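Local coordinates for protein muconate lactonizing enzyme (PDB 3I4K) that belongs to the enolase superfamily, joining an N-terminal capping domain to a C-terminal TIM-barrel domain that holds a magnesium ion, at residues E12-D17 and D367-Y372; I36-V41 and I48-G53; E252-P257 and K286-I291. All blocks are in the same frame, centred on the assembly; numbering follows the deposited sequence.

How the contacts relate
Strand 8-25 supplies residues 12-17, and 367-372, almost at the C terminus, comes back to them, so contact 1 closes a loop that takes in nearly the whole protein. Nested inside it come the other two, one after the other. Contact 2 closes first, the short hairpin of 36-41 and 48-53; contact 3 follows in the barrel, joining 252-257 to 286-291. Contacts 1 and 2 share the three-stranded sheet of the N-terminal domain and touch directly: R14 and L16 pair with L38 and I36, and V369 packs on L38. Contact 3 lies apart, its centre about 22 Å from that of contact 2 and about 30 Å from that of contact 1.

Contact 1 (E12-D17 and D367-Y372); sequences ESRILD and DKVNFY
L16 and D17 meet Y372 where the last helix of the model, 366-372, comes up against strand 8-25, an outer strand of the three-stranded antiparallel sheet in the N-terminal capping domain of this enolase-superfamily protein. Helix and strand segments run at 80° to each other. One backbone bond joins them: D17 N donates to Y372 O at 3.1 Å with an N-H...O angle of 162°. The same oxygen also receives a CA-H contact from L16 CA at 3.4 Å, so it sits over two successive residues of the strand.

Beside this bond, side chains take over. L16 reaches the helix with its CD2 methyl, which lies 3.5 Å from V369 O and also faces the V369 side chain. V369 holds CG1 anti to its own nitrogen (chi1 165°), which carries that methyl to the strand; there it meets R14 CD at 3.9 Å, the two side chains crossing at about a right angle. Y340, from a nearby loop, packs on both L16 and V369.

R14 stays extended from CG to NE as it passes V369, and its guanidinium then turns to E12, two residues back on the strand, in a salt bridge. NH2 and NH1 both donate to one oxygen, E12 OE1, at 2.9 and 3.2 Å, from the same face of the carboxylate and well above its plane.

F371 turns the edge of its ring, at CD2, onto the middle of one face of the Y372 ring, whose hydroxyl is hydrogen-bonded to D338. D17 turns its carboxylate to R374, by a salt bridge, and to H35. Its carbonyl leans on the tyrosine instead: D17 O approaches the ring obliquely, 3.3 Å from Y372 CD1.

Contact 2 (I36-V41 and I48-G53); sequences ILLVSV and IGYGEG
Strands 36-41 and 48-53 run antiparallel, 152° between their directions, and three hydrogen-bonded pairs, L37 with G53, V39 with G51 and V41 with G49, give six N-H...O bonds of 2.7 to 2.8 Å. CA-H...O contacts fill in between them, such as S40 CA to G49 O at 3.1 Å.

The two faces of the ribbon differ sharply. On one, L37, V39 and V41 each stand beside a glycine of the partner strand, so of the two strands 36-41 supplies the side chains on this face at the paired positions. L37 CB lies 3.2 Å from G53 O, and the leucine goes on to pack against M69, K70 and V73 of helix 66-81.

The other face carries L38, S40, Y50 and E52. The Y50 ring lies alongside the neighbouring strand: S40 CB is 3.4 Å from Y50 CE1, and L38 CG is 4.2 Å from Y50 CD1, both obliquely placed to the ring. CG of Y50 sits beside its own nitrogen (chi1 -64°), which directs the ring across to S40.

E52 runs out extended past I36, whose CG2 methyl is 3.5 Å from both CG and CD of E52. The buried carboxylate beyond is well supplied with donors: OE1 takes the backbone N-H of G307, and OE2 takes that of G310 and the hydroxyl of Y340. Two backbone amides near the start of helix 308-320 would probably help a negative charge there.

The whole is a beta hairpin, the second and third strands of the sheet in the enolase-type N-terminal domain, with L38, Y50 and E52 packing on I309 of the barrel domain's helix 308-320.

Contact 3 (E252-P257 and K286-I291); sequences ESVWTP and KKIAAI
I288 turns twice the same way, chi1 -60° and chi2 -72°, and so brings CD1 off the side of its helix into the loop 252-257. That methyl is 3.4 Å from T256 C and 3.6 Å from P257 N, and V254 CG1 reaches it at 4.2 Å. I291, one turn further on, is straighter (chi2 162°), and its CD1 meets P257 CB at 3.6 Å. P257 is thus held from several sides: its ring crosses the I288 side chain at about a right angle, CD 4.1 Å from I288 CD1, while CG rests on K287 CB at 3.8 Å. No hydrogen bond joins the segments; the contact is apolar.

K287 then leads its amine away to salt bridges with E284 and with E293 of the second subunit, whose A294 also packs on P257 and I291. T256 is the N-cap of helix 257-266 and caps a backbone N of its first turn, while the E259 carboxylate accepts T256 N, consistent with a capping box.

The loop follows strand 247-250 and the magnesium ligand D251. The contact joins two successive barrel helices, 257-266 at its first turn and 282-294, with I272 of the intervening strand 271-274 touching both V254 and I288.

Contact 1 (E12-D17 and D367-Y372)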
ATOM      1  N   GLU A  12     -25.149  10.227  -4.742  1.00 60.16           N
ATOM      2  CA  GLU A  12     -26.417   9.756  -4.192  1.00 59.94           C
ATOM      3  C   GLU A  12     -26.230   8.428  -3.477  1.00 58.97           C
ATOM      4  O   GLU A  12     -25.308   7.678  -3.786  1.00 58.77           O
ATOM      5  CB  GLU A  12     -27.453   9.561  -5.304  1.00 61.05           C
ATOM      6  CG  GLU A  12     -27.701  10.773  -6.192  1.00 63.29           C
ATOM      7  CD  GLU A  12     -28.796  10.517  -7.222  1.00 64.60           C
ATOM      8  OE1 GLU A  12     -28.736   9.474  -7.913  1.00 62.90           O
ATOM      9  OE2 GLU A  12     -29.712  11.362  -7.339  1.00 65.65           O
ATOM     10  N   SER A  13     -27.117   8.134  -2.530  1.00 58.34           N
ATOM     11  CA  SER A  13     -27.056   6.883  -1.781  1.00 58.22           C
ATOM     12  C   SER A  13     -28.441   6.254  -1.698  1.00 57.92           C
ATOM     13  O   SER A  13     -29.399   6.891  -1.256  1.00 58.33           O
ATOM     14  CB  SER A  13     -26.512   7.125  -0.367  1.00 57.32           C
ATOM     15  OG  SER A  13     -27.357   7.987   0.379  1.00 56.04           O
ATOM     16  N   ARG A  14     -28.542   5.001  -2.127  1.00 57.07           N
ATOM     17  CA  ARG A  14     -29.811   4.291  -2.105  1.00 57.87           C
ATOM     18  C   ARG A  14     -29.725   3.036  -1.251  1.00 56.94           C
ATOM     19  O   ARG A  14     -28.791   2.243  -1.389  1.00 56.04           O
ATOM     20  CB  ARG A  14     -30.227   3.877  -3.522  1.00 60.74           C
ATOM     21  CG  ARG A  14     -30.474   5.021  -4.491  1.00 63.29           C
ATOM     22  CD  ARG A  14     -30.842   4.487  -5.875  1.00 65.35           C
ATOM     23  NE  ARG A  14     -31.227   5.562  -6.786  1.00 69.85           N
ATOM     24  CZ  ARG A  14     -30.401   6.505  -7.233  1.00 71.19           C
ATOM     25  NH1 ARG A  14     -29.127   6.514  -6.861  1.00 71.34           N
ATOM     26  NH2 ARG A  14     -30.852   7.449  -8.049  1.00 72.72           N
ATOM     27  N   ILE A  15     -30.707   2.852  -0.372  1.00 54.96           N
ATOM     28  CA  ILE A  15     -30.738   1.666   0.466  1.00 53.82           C
ATOM     29  C   ILE A  15     -31.475   0.582  -0.309  1.00 53.72           C
ATOM     30  O   ILE A  15     -32.616   0.778  -0.727  1.00 55.67           O
ATOM     31  CB  ILE A  15     -31.483   1.921   1.790  1.00 53.63           C
ATOM     32  CG1 ILE A  15     -30.732   2.968   2.615  1.00 53.01           C
ATOM     33  CG2 ILE A  15     -31.636   0.615   2.555  1.00 50.65           C
ATOM     34  CD1 ILE A  15     -31.372   3.271   3.957  1.00 52.07           C
ATOM     35  N   LEU A  16     -30.819  -0.553  -0.514  1.00 52.10           N
ATOM     36  CA  LEU A  16     -31.429  -1.652  -1.242  1.00 51.55           C
ATOM     37  C   LEU A  16     -31.609  -2.877  -0.361  1.00 52.44           C
ATOM     38  O   LEU A  16     -30.675  -3.303   0.328  1.00 51.73           O
ATOM     39  CB  LEU A  16     -30.571  -2.035  -2.451  1.00 50.18           C
ATOM     40  CG  LEU A  16     -30.161  -0.919  -3.409  1.00 49.07           C
ATOM     41  CD1 LEU A  16     -29.531  -1.553  -4.631  1.00 49.89           C
ATOM     42  CD2 LEU A  16     -31.364  -0.069  -3.800  1.00 47.99           C
ATOM     43  N   ASP A  17     -32.815  -3.434  -0.379  1.00 51.62           N
ATOM     44  CA  ASP A  17     -33.116  -4.628   0.393  1.00 52.70           C
ATOM     45  C   ASP A  17     -33.382  -5.757  -0.594  1.00 54.03           C
ATOM     46  O   ASP A  17     -34.434  -5.812  -1.224  1.00 54.12           O
ATOM     47  CB  ASP A  17     -34.336  -4.407   1.292  1.00 52.86           C
ATOM     48  CG  ASP A  17     -34.122  -3.294   2.307  1.00 53.98           C
ATOM     49  OD1 ASP A  17     -33.111  -3.338   3.041  1.00 55.55           O
ATOM     50  OD2 ASP A  17     -34.966  -2.375   2.377  1.00 54.54           O
ATOM     51  N   ASP A 367     -33.324  -0.492 -13.284  1.00 68.55           N
ATOM     52  CA  ASP A 367     -34.689  -0.947 -13.071  1.00 68.48           C
ATOM     53  C   ASP A 367     -34.741  -1.776 -11.801  1.00 67.86           C
ATOM     54  O   ASP A 367     -35.578  -1.537 -10.926  1.00 67.30           O
ATOM     55  CB  ASP A 367     -35.179  -1.776 -14.261  1.00 68.34           C
ATOM     56  CG  ASP A 367     -35.443  -0.926 -15.490  1.00 68.36           C
ATOM     57  OD1 ASP A 367     -36.191   0.067 -15.370  1.00 67.47           O
ATOM     58  OD2 ASP A 367     -34.909  -1.250 -16.572  1.00 68.26           O
ATOM     59  N   LYS A 368     -33.839  -2.748 -11.699  1.00 67.18           N
ATOM     60  CA  LYS A 368     -33.791  -3.603 -10.522  1.00 66.21           C
ATOM     61  C   LYS A 368     -33.302  -2.830  -9.305  1.00 65.25           C
ATOM     62  O   LYS A 368     -33.656  -3.156  -8.174  1.00 66.59           O
ATOM     63  CB  LYS A 368     -32.910  -4.823 -10.789  1.00 65.33           C
ATOM     64  CG  LYS A 368     -33.555  -5.804 -11.753  1.00 65.25           C
ATOM     65  CD  LYS A 368     -32.768  -7.091 -11.868  1.00 65.77           C
ATOM     66  CE  LYS A 368     -33.507  -8.102 -12.724  1.00 66.33           C
ATOM     67  NZ  LYS A 368     -32.749  -9.380 -12.852  1.00 67.96           N
ATOM     68  N   VAL A 369     -32.500  -1.797  -9.538  1.00 64.56           N
ATOM     69  CA  VAL A 369     -32.009  -0.969  -8.445  1.00 64.26           C
ATOM     70  C   VAL A 369     -33.211  -0.224  -7.879  1.00 65.40           C
ATOM     71  O   VAL A 369     -33.396  -0.143  -6.663  1.00 65.95           O
ATOM     72  CB  VAL A 369     -30.972   0.060  -8.935  1.00 63.95           C
ATOM     73  CG1 VAL A 369     -30.752   1.129  -7.871  1.00 62.18           C
ATOM     74  CG2 VAL A 369     -29.662  -0.639  -9.259  1.00 62.38           C
ATOM     75  N   ASN A 370     -34.023   0.322  -8.778  1.00 64.97           N
ATOM     76  CA  ASN A 370     -35.222   1.052  -8.393  1.00 64.30           C
ATOM     77  C   ASN A 370     -36.212   0.105  -7.723  1.00 63.26           C
ATOM     78  O   ASN A 370     -36.872   0.468  -6.749  1.00 62.42           O
ATOM     79  CB  ASN A 370     -35.864   1.682  -9.631  1.00 65.03           C
ATOM     80  CG  ASN A 370     -35.112   2.903 -10.119  1.00 67.31           C
ATOM     81  OD1 ASN A 370     -35.187   3.258 -11.297  1.00 69.76           O
ATOM     82  ND2 ASN A 370     -34.395   3.565  -9.214  1.00 66.13           N
ATOM     83  N   PHE A 371     -36.295  -1.115  -8.246  1.00 62.39           N
ATOM     84  CA  PHE A 371     -37.206  -2.125  -7.725  1.00 61.98           C
ATOM     85  C   PHE A 371     -36.913  -2.495  -6.280  1.00 61.52           C
ATOM     86  O   PHE A 371     -37.830  -2.655  -5.473  1.00 59.90           O
ATOM     87  CB  PHE A 371     -37.139  -3.392  -8.580  1.00 63.56           C
ATOM     88  CG  PHE A 371     -38.078  -4.479  -8.125  1.00 65.62           C
ATOM     89  CD1 PHE A 371     -39.456  -4.274  -8.129  1.00 66.31           C
ATOM     90  CD2 PHE A 371     -37.586  -5.707  -7.694  1.00 66.07           C
ATOM     91  CE1 PHE A 371     -40.335  -5.280  -7.710  1.00 67.25           C
ATOM     92  CE2 PHE A 371     -38.454  -6.720  -7.273  1.00 67.40           C
ATOM     93  CZ  PHE A 371     -39.832  -6.505  -7.282  1.00 67.06           C
ATOM     94  N   TYR A 372     -35.631  -2.630  -5.962  1.00 60.37           N
ATOM     95  CA  TYR A 372     -35.216  -3.013  -4.620  1.00 59.09           C
ATOM     96  C   TYR A 372     -34.937  -1.863  -3.669  1.00 58.09           C
ATOM     97  O   TYR A 372     -34.552  -2.085  -2.522  1.00 57.82           O
ATOM     98  CB  TYR A 372     -33.995  -3.925  -4.714  1.00 59.18           C
ATOM     99  CG  TYR A 372     -34.344  -5.300  -5.220  1.00 59.69           C
ATOM    100  CD1 TYR A 372     -35.117  -6.165  -4.447  1.00 60.88           C
ATOM    101  CD2 TYR A 372     -33.940  -5.725  -6.482  1.00 60.32           C
ATOM    102  CE1 TYR A 372     -35.483  -7.423  -4.918  1.00 61.94           C
ATOM    103  CE2 TYR A 372     -34.300  -6.981  -6.966  1.00 61.66           C
ATOM    104  CZ  TYR A 372     -35.072  -7.825  -6.178  1.00 62.45           C
ATOM    105  OH  TYR A 372     -35.442  -9.067  -6.648  1.00 63.52           O
TER

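Contact 2 (I36-V41 and I48-G53)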
ATOM      1  N   ILE A  36     -28.149  -3.144   1.379  1.00 48.92           N
ATOM      2  CA  ILE A  36     -27.021  -2.542   0.708  1.00 47.30           C
ATOM      3  C   ILE A  36     -27.217  -1.058   0.466  1.00 48.35           C
ATOM      4  O   ILE A  36     -28.255  -0.633  -0.040  1.00 49.31           O
ATOM      5  CB  ILE A  36     -26.800  -3.253  -0.638  1.00 47.47           C
ATOM      6  CG1 ILE A  36     -26.652  -4.756  -0.388  1.00 47.69           C
ATOM      7  CG2 ILE A  36     -25.591  -2.674  -1.357  1.00 44.94           C
ATOM      8  CD1 ILE A  36     -26.611  -5.603  -1.635  1.00 48.17           C
ATOM      9  N   LEU A  37     -26.228  -0.262   0.853  1.00 47.60           N
ATOM     10  CA  LEU A  37     -26.300   1.166   0.604  1.00 47.67           C
ATOM     11  C   LEU A  37     -25.559   1.382  -0.705  1.00 49.36           C
ATOM     12  O   LEU A  37     -24.331   1.486  -0.714  1.00 49.77           O
ATOM     13  CB  LEU A  37     -25.604   1.975   1.695  1.00 44.56           C
ATOM     14  CG  LEU A  37     -25.673   3.474   1.375  1.00 44.66           C
ATOM     15  CD1 LEU A  37     -27.109   3.957   1.587  1.00 43.09           C
ATOM     16  CD2 LEU A  37     -24.706   4.267   2.245  1.00 41.52           C
ATOM     17  N   LEU A  38     -26.300   1.431  -1.809  1.00 50.22           N
ATOM     18  CA  LEU A  38     -25.686   1.641  -3.115  1.00 49.59           C
ATOM     19  C   LEU A  38     -25.389   3.125  -3.257  1.00 49.44           C
ATOM     20  O   LEU A  38     -26.300   3.943  -3.347  1.00 51.57           O
ATOM     21  CB  LEU A  38     -26.629   1.176  -4.228  1.00 51.42           C
ATOM     22  CG  LEU A  38     -26.102   1.216  -5.665  1.00 52.73           C
ATOM     23  CD1 LEU A  38     -24.952   0.229  -5.844  1.00 52.57           C
ATOM     24  CD2 LEU A  38     -27.241   0.860  -6.614  1.00 53.66           C
ATOM     25  N   VAL A  39     -24.111   3.473  -3.251  1.00 47.89           N
ATOM     26  CA  VAL A  39     -23.699   4.864  -3.367  1.00 47.88           C
ATOM     27  C   VAL A  39     -23.185   5.115  -4.779  1.00 46.68           C
ATOM     28  O   VAL A  39     -22.496   4.277  -5.354  1.00 46.09           O
ATOM     29  CB  VAL A  39     -22.581   5.198  -2.339  1.00 47.99           C
ATOM     30  CG1 VAL A  39     -22.195   6.662  -2.440  1.00 49.38           C
ATOM     31  CG2 VAL A  39     -23.060   4.881  -0.928  1.00 49.54           C
ATOM     32  N   SER A  40     -23.528   6.266  -5.342  1.00 46.24           N
ATOM     33  CA  SER A  40     -23.088   6.593  -6.689  1.00 46.06           C
ATOM     34  C   SER A  40     -22.449   7.965  -6.755  1.00 47.15           C
ATOM     35  O   SER A  40     -22.911   8.913  -6.113  1.00 47.39           O
ATOM     36  CB  SER A  40     -24.265   6.544  -7.668  1.00 46.23           C
ATOM     37  OG  SER A  40     -25.256   7.492  -7.316  1.00 47.10           O
ATOM     38  N   VAL A  41     -21.375   8.055  -7.531  1.00 47.02           N
ATOM     39  CA  VAL A  41     -20.664   9.302  -7.730  1.00 48.72           C
ATOM     40  C   VAL A  41     -20.887   9.709  -9.187  1.00 50.32           C
ATOM     41  O   VAL A  41     -20.540   8.975 -10.118  1.00 49.74           O
ATOM     42  CB  VAL A  41     -19.155   9.140  -7.422  1.00 48.64           C
ATOM     43  CG1 VAL A  41     -18.387  10.392  -7.830  1.00 48.35           C
ATOM     44  CG2 VAL A  41     -18.971   8.908  -5.928  1.00 48.13           C
ATOM     45  N   ILE A  48     -21.036   7.625 -14.188  1.00 54.62           N
ATOM     46  CA  ILE A  48     -21.530   7.342 -12.841  1.00 55.40           C
ATOM     47  C   ILE A  48     -20.807   6.138 -12.225  1.00 54.66           C
ATOM     48  O   ILE A  48     -20.841   5.035 -12.779  1.00 54.09           O
ATOM     49  CB  ILE A  48     -23.049   7.043 -12.863  1.00 56.54           C
ATOM     50  CG1 ILE A  48     -23.799   8.196 -13.535  1.00 57.59           C
ATOM     51  CG2 ILE A  48     -23.571   6.856 -11.445  1.00 57.77           C
ATOM     52  CD1 ILE A  48     -25.302   7.981 -13.614  1.00 55.53           C
ATOM     53  N   GLY A  49     -20.153   6.357 -11.083  1.00 54.66           N
ATOM     54  CA  GLY A  49     -19.440   5.284 -10.402  1.00 53.47           C
ATOM     55  C   GLY A  49     -20.235   4.757  -9.219  1.00 52.94           C
ATOM     56  O   GLY A  49     -20.882   5.529  -8.514  1.00 53.42           O
ATOM     57  N   TYR A  50     -20.184   3.447  -8.986  1.00 52.32           N
ATOM     58  CA  TYR A  50     -20.943   2.844  -7.894  1.00 53.10           C
ATOM     59  C   TYR A  50     -20.112   2.153  -6.817  1.00 52.19           C
ATOM     60  O   TYR A  50     -19.089   1.526  -7.103  1.00 50.48           O
ATOM     61  CB  TYR A  50     -21.951   1.845  -8.461  1.00 55.93           C
ATOM     62  CG  TYR A  50     -23.002   2.485  -9.331  1.00 60.35           C
ATOM     63  CD1 TYR A  50     -24.035   3.235  -8.770  1.00 61.73           C
ATOM     64  CD2 TYR A  50     -22.948   2.372 -10.720  1.00 61.91           C
ATOM     65  CE1 TYR A  50     -24.986   3.856  -9.566  1.00 63.24           C
ATOM     66  CE2 TYR A  50     -23.894   2.992 -11.528  1.00 63.76           C
ATOM     67  CZ  TYR A  50     -24.913   3.732 -10.945  1.00 64.31           C
ATOM     68  OH  TYR A  50     -25.861   4.342 -11.736  1.00 66.06           O
ATOM     69  N   GLY A  51     -20.583   2.273  -5.577  1.00 51.29           N
ATOM     70  CA  GLY A  51     -19.918   1.662  -4.438  1.00 50.18           C
ATOM     71  C   GLY A  51     -20.965   1.197  -3.443  1.00 49.60           C
ATOM     72  O   GLY A  51     -22.070   1.742  -3.416  1.00 49.22           O
ATOM     73  N   GLU A  52     -20.628   0.202  -2.623  1.00 47.45           N
ATOM     74  CA  GLU A  52     -21.567  -0.333  -1.639  1.00 45.48           C
ATOM     75  C   GLU A  52     -21.264  -0.073  -0.163  1.00 45.67           C
ATOM     76  O   GLU A  52     -20.145  -0.282   0.304  1.00 47.15           O
ATOM     77  CB  GLU A  52     -21.719  -1.847  -1.829  1.00 43.33           C
ATOM     78  CG  GLU A  52     -22.579  -2.268  -3.021  1.00 45.27           C
ATOM     79  CD  GLU A  52     -22.792  -3.767  -3.081  1.00 44.85           C
ATOM     80  OE1 GLU A  52     -22.615  -4.435  -2.043  1.00 48.94           O
ATOM     81  OE2 GLU A  52     -23.151  -4.285  -4.154  1.00 46.53           O
ATOM     82  N   GLY A  53     -22.280   0.387   0.564  1.00 44.48           N
ATOM     83  CA  GLY A  53     -22.158   0.595   1.997  1.00 42.66           C
ATOM     84  C   GLY A  53     -22.877  -0.634   2.529  1.00 41.97           C
ATOM     85  O   GLY A  53     -24.107  -0.651   2.608  1.00 41.42           O
TER

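Contact 3 (E252-P257 and K286-I291)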
ATOM      1  N   GLU A 252     -13.106  -9.439  12.803  1.00 31.27           N
ATOM      2  CA  GLU A 252     -13.498  -8.229  13.523  1.00 30.96           C
ATOM      3  C   GLU A 252     -12.322  -7.572  14.233  1.00 30.06           C
ATOM      4  O   GLU A 252     -12.379  -6.387  14.541  1.00 31.15           O
ATOM      5  CB  GLU A 252     -14.645  -8.474  14.521  1.00 36.01           C
ATOM      6  CG  GLU A 252     -14.990  -9.917  14.827  1.00 41.85           C
ATOM      7  CD  GLU A 252     -15.801 -10.606  13.742  1.00 39.95           C
ATOM      8  OE1 GLU A 252     -17.052 -10.605  13.797  1.00 41.92           O
ATOM      9  OE2 GLU A 252     -15.178 -11.164  12.831  1.00 43.75           O
ATOM     10  N   SER A 253     -11.258  -8.327  14.499  1.00 27.84           N
ATOM     11  CA  SER A 253     -10.086  -7.748  15.147  1.00 28.95           C
ATOM     12  C   SER A 253      -9.310  -6.827  14.204  1.00 30.13           C
ATOM     13  O   SER A 253      -8.531  -5.993  14.662  1.00 31.03           O
ATOM     14  CB  SER A 253      -9.118  -8.838  15.632  1.00 29.78           C
ATOM     15  OG  SER A 253      -9.625  -9.544  16.747  1.00 31.26           O
ATOM     16  N   VAL A 254      -9.504  -6.971  12.895  1.00 28.60           N
ATOM     17  CA  VAL A 254      -8.758  -6.140  11.948  1.00 29.16           C
ATOM     18  C   VAL A 254      -9.591  -5.376  10.924  1.00 28.94           C
ATOM     19  O   VAL A 254     -10.055  -5.949   9.950  1.00 30.87           O
ATOM     20  CB  VAL A 254      -7.704  -6.977  11.151  1.00 27.85           C
ATOM     21  CG1 VAL A 254      -6.967  -6.075  10.142  1.00 25.37           C
ATOM     22  CG2 VAL A 254      -6.699  -7.627  12.110  1.00 27.57           C
ATOM     23  N   TRP A 255      -9.753  -4.077  11.151  1.00 31.52           N
ATOM     24  CA  TRP A 255     -10.480  -3.198  10.232  1.00 32.97           C
ATOM     25  C   TRP A 255      -9.471  -2.197   9.633  1.00 32.41           C
ATOM     26  O   TRP A 255      -9.502  -1.892   8.439  1.00 34.63           O
ATOM     27  CB  TRP A 255     -11.518  -2.348  10.967  1.00 32.63           C
ATOM     28  CG  TRP A 255     -12.708  -3.005  11.574  1.00 33.59           C
ATOM     29  CD1 TRP A 255     -12.738  -4.145  12.317  1.00 33.80           C
ATOM     30  CD2 TRP A 255     -14.016  -2.425  11.672  1.00 35.02           C
ATOM     31  NE1 TRP A 255     -13.985  -4.304  12.894  1.00 35.53           N
ATOM     32  CE2 TRP A 255     -14.786  -3.259  12.513  1.00 34.55           C
ATOM     33  CE3 TRP A 255     -14.607  -1.272  11.137  1.00 33.92           C
ATOM     34  CZ2 TRP A 255     -16.120  -2.973  12.837  1.00 36.32           C
ATOM     35  CZ3 TRP A 255     -15.936  -0.986  11.460  1.00 37.30           C
ATOM     36  CH2 TRP A 255     -16.675  -1.835  12.304  1.00 35.65           C
ATOM     37  N   THR A 256      -8.597  -1.678  10.490  1.00 30.62           N
ATOM     38  CA  THR A 256      -7.613  -0.668  10.099  1.00 30.14           C
ATOM     39  C   THR A 256      -6.152  -1.147  10.046  1.00 29.45           C
ATOM     40  O   THR A 256      -5.805  -2.180  10.616  1.00 28.23           O
ATOM     41  CB  THR A 256      -7.665   0.512  11.079  1.00 32.00           C
ATOM     42  OG1 THR A 256      -7.018   0.136  12.300  1.00 32.62           O
ATOM     43  CG2 THR A 256      -9.118   0.887  11.402  1.00 32.25           C
ATOM     44  N   PRO A 257      -5.285  -0.393   9.342  1.00 30.37           N
ATOM     45  CA  PRO A 257      -3.855  -0.717   9.215  1.00 28.51           C
ATOM     46  C   PRO A 257      -3.236  -0.867  10.603  1.00 28.98           C
ATOM     47  O   PRO A 257      -2.468  -1.796  10.861  1.00 29.22           O
ATOM     48  CB  PRO A 257      -3.292   0.495   8.465  1.00 31.01           C
ATOM     49  CG  PRO A 257      -4.435   0.861   7.535  1.00 29.20           C
ATOM     50  CD  PRO A 257      -5.658   0.731   8.450  1.00 28.50           C
ATOM     51  N   LYS A 286      -5.250  -1.750   0.457  1.00 31.58           N
ATOM     52  CA  LYS A 286      -3.868  -1.963   0.002  1.00 32.47           C
ATOM     53  C   LYS A 286      -2.924  -1.905   1.201  1.00 31.78           C
ATOM     54  O   LYS A 286      -1.925  -2.630   1.264  1.00 30.61           O
ATOM     55  CB  LYS A 286      -3.435  -0.887  -1.004  1.00 32.67           C
ATOM     56  CG  LYS A 286      -3.851  -1.140  -2.443  1.00 33.83           C
ATOM     57  CD  LYS A 286      -3.262  -2.439  -2.981  1.00 35.23           C
ATOM     58  CE  LYS A 286      -3.530  -2.584  -4.465  1.00 37.38           C
ATOM     59  NZ  LYS A 286      -2.956  -3.855  -4.978  1.00 38.18           N
ATOM     60  N   LYS A 287      -3.247  -1.027   2.149  1.00 32.87           N
ATOM     61  CA  LYS A 287      -2.423  -0.872   3.343  1.00 31.21           C
ATOM     62  C   LYS A 287      -2.493  -2.120   4.213  1.00 30.68           C
ATOM     63  O   LYS A 287      -1.470  -2.580   4.729  1.00 27.78           O
ATOM     64  CB  LYS A 287      -2.866   0.360   4.133  1.00 32.03           C
ATOM     65  CG  LYS A 287      -2.818   1.652   3.311  1.00 32.64           C
ATOM     66  CD  LYS A 287      -3.182   2.848   4.165  1.00 31.31           C
ATOM     67  CE  LYS A 287      -3.297   4.119   3.339  1.00 34.14           C
ATOM     68  NZ  LYS A 287      -3.745   5.247   4.194  1.00 30.46           N
ATOM     69  N   ILE A 288      -3.692  -2.680   4.366  1.00 31.31           N
ATOM     70  CA  ILE A 288      -3.844  -3.889   5.175  1.00 29.06           C
ATOM     71  C   ILE A 288      -2.946  -4.970   4.581  1.00 29.96           C
ATOM     72  O   ILE A 288      -2.205  -5.641   5.294  1.00 30.98           O
ATOM     73  CB  ILE A 288      -5.306  -4.433   5.163  1.00 28.18           C
ATOM     74  CG1 ILE A 288      -6.283  -3.390   5.715  1.00 29.45           C
ATOM     75  CG2 ILE A 288      -5.376  -5.726   5.979  1.00 27.08           C
ATOM     76  CD1 ILE A 288      -6.213  -3.138   7.236  1.00 27.47           C
ATOM     77  N   ALA A 289      -3.017  -5.132   3.263  1.00 30.76           N
ATOM     78  CA  ALA A 289      -2.226  -6.149   2.581  1.00 30.34           C
ATOM     79  C   ALA A 289      -0.718  -5.959   2.761  1.00 30.03           C
ATOM     80  O   ALA A 289       0.019  -6.929   2.979  1.00 29.03           O
ATOM     81  CB  ALA A 289      -2.575  -6.167   1.095  1.00 28.40           C
ATOM     82  N   ALA A 290      -0.268  -4.710   2.660  1.00 31.19           N
ATOM     83  CA  ALA A 290       1.154  -4.386   2.804  1.00 32.03           C
ATOM     84  C   ALA A 290       1.676  -4.813   4.172  1.00 31.14           C
ATOM     85  O   ALA A 290       2.728  -5.434   4.276  1.00 30.80           O
ATOM     86  CB  ALA A 290       1.367  -2.888   2.629  1.00 31.34           C
ATOM     87  N   ILE A 291       0.925  -4.467   5.216  1.00 29.89           N
ATOM     88  CA  ILE A 291       1.315  -4.800   6.578  1.00 28.94           C
ATOM     89  C   ILE A 291       1.283  -6.310   6.791  1.00 28.86           C
ATOM     90  O   ILE A 291       2.252  -6.892   7.266  1.00 28.14           O
ATOM     91  CB  ILE A 291       0.404  -4.069   7.581  1.00 27.54           C
ATOM     92  CG1 ILE A 291       0.658  -2.561   7.470  1.00 26.55           C
ATOM     93  CG2 ILE A 291       0.653  -4.568   9.000  1.00 22.94           C
ATOM     94  CD1 ILE A 291      -0.450  -1.707   8.059  1.00 28.41           C
TER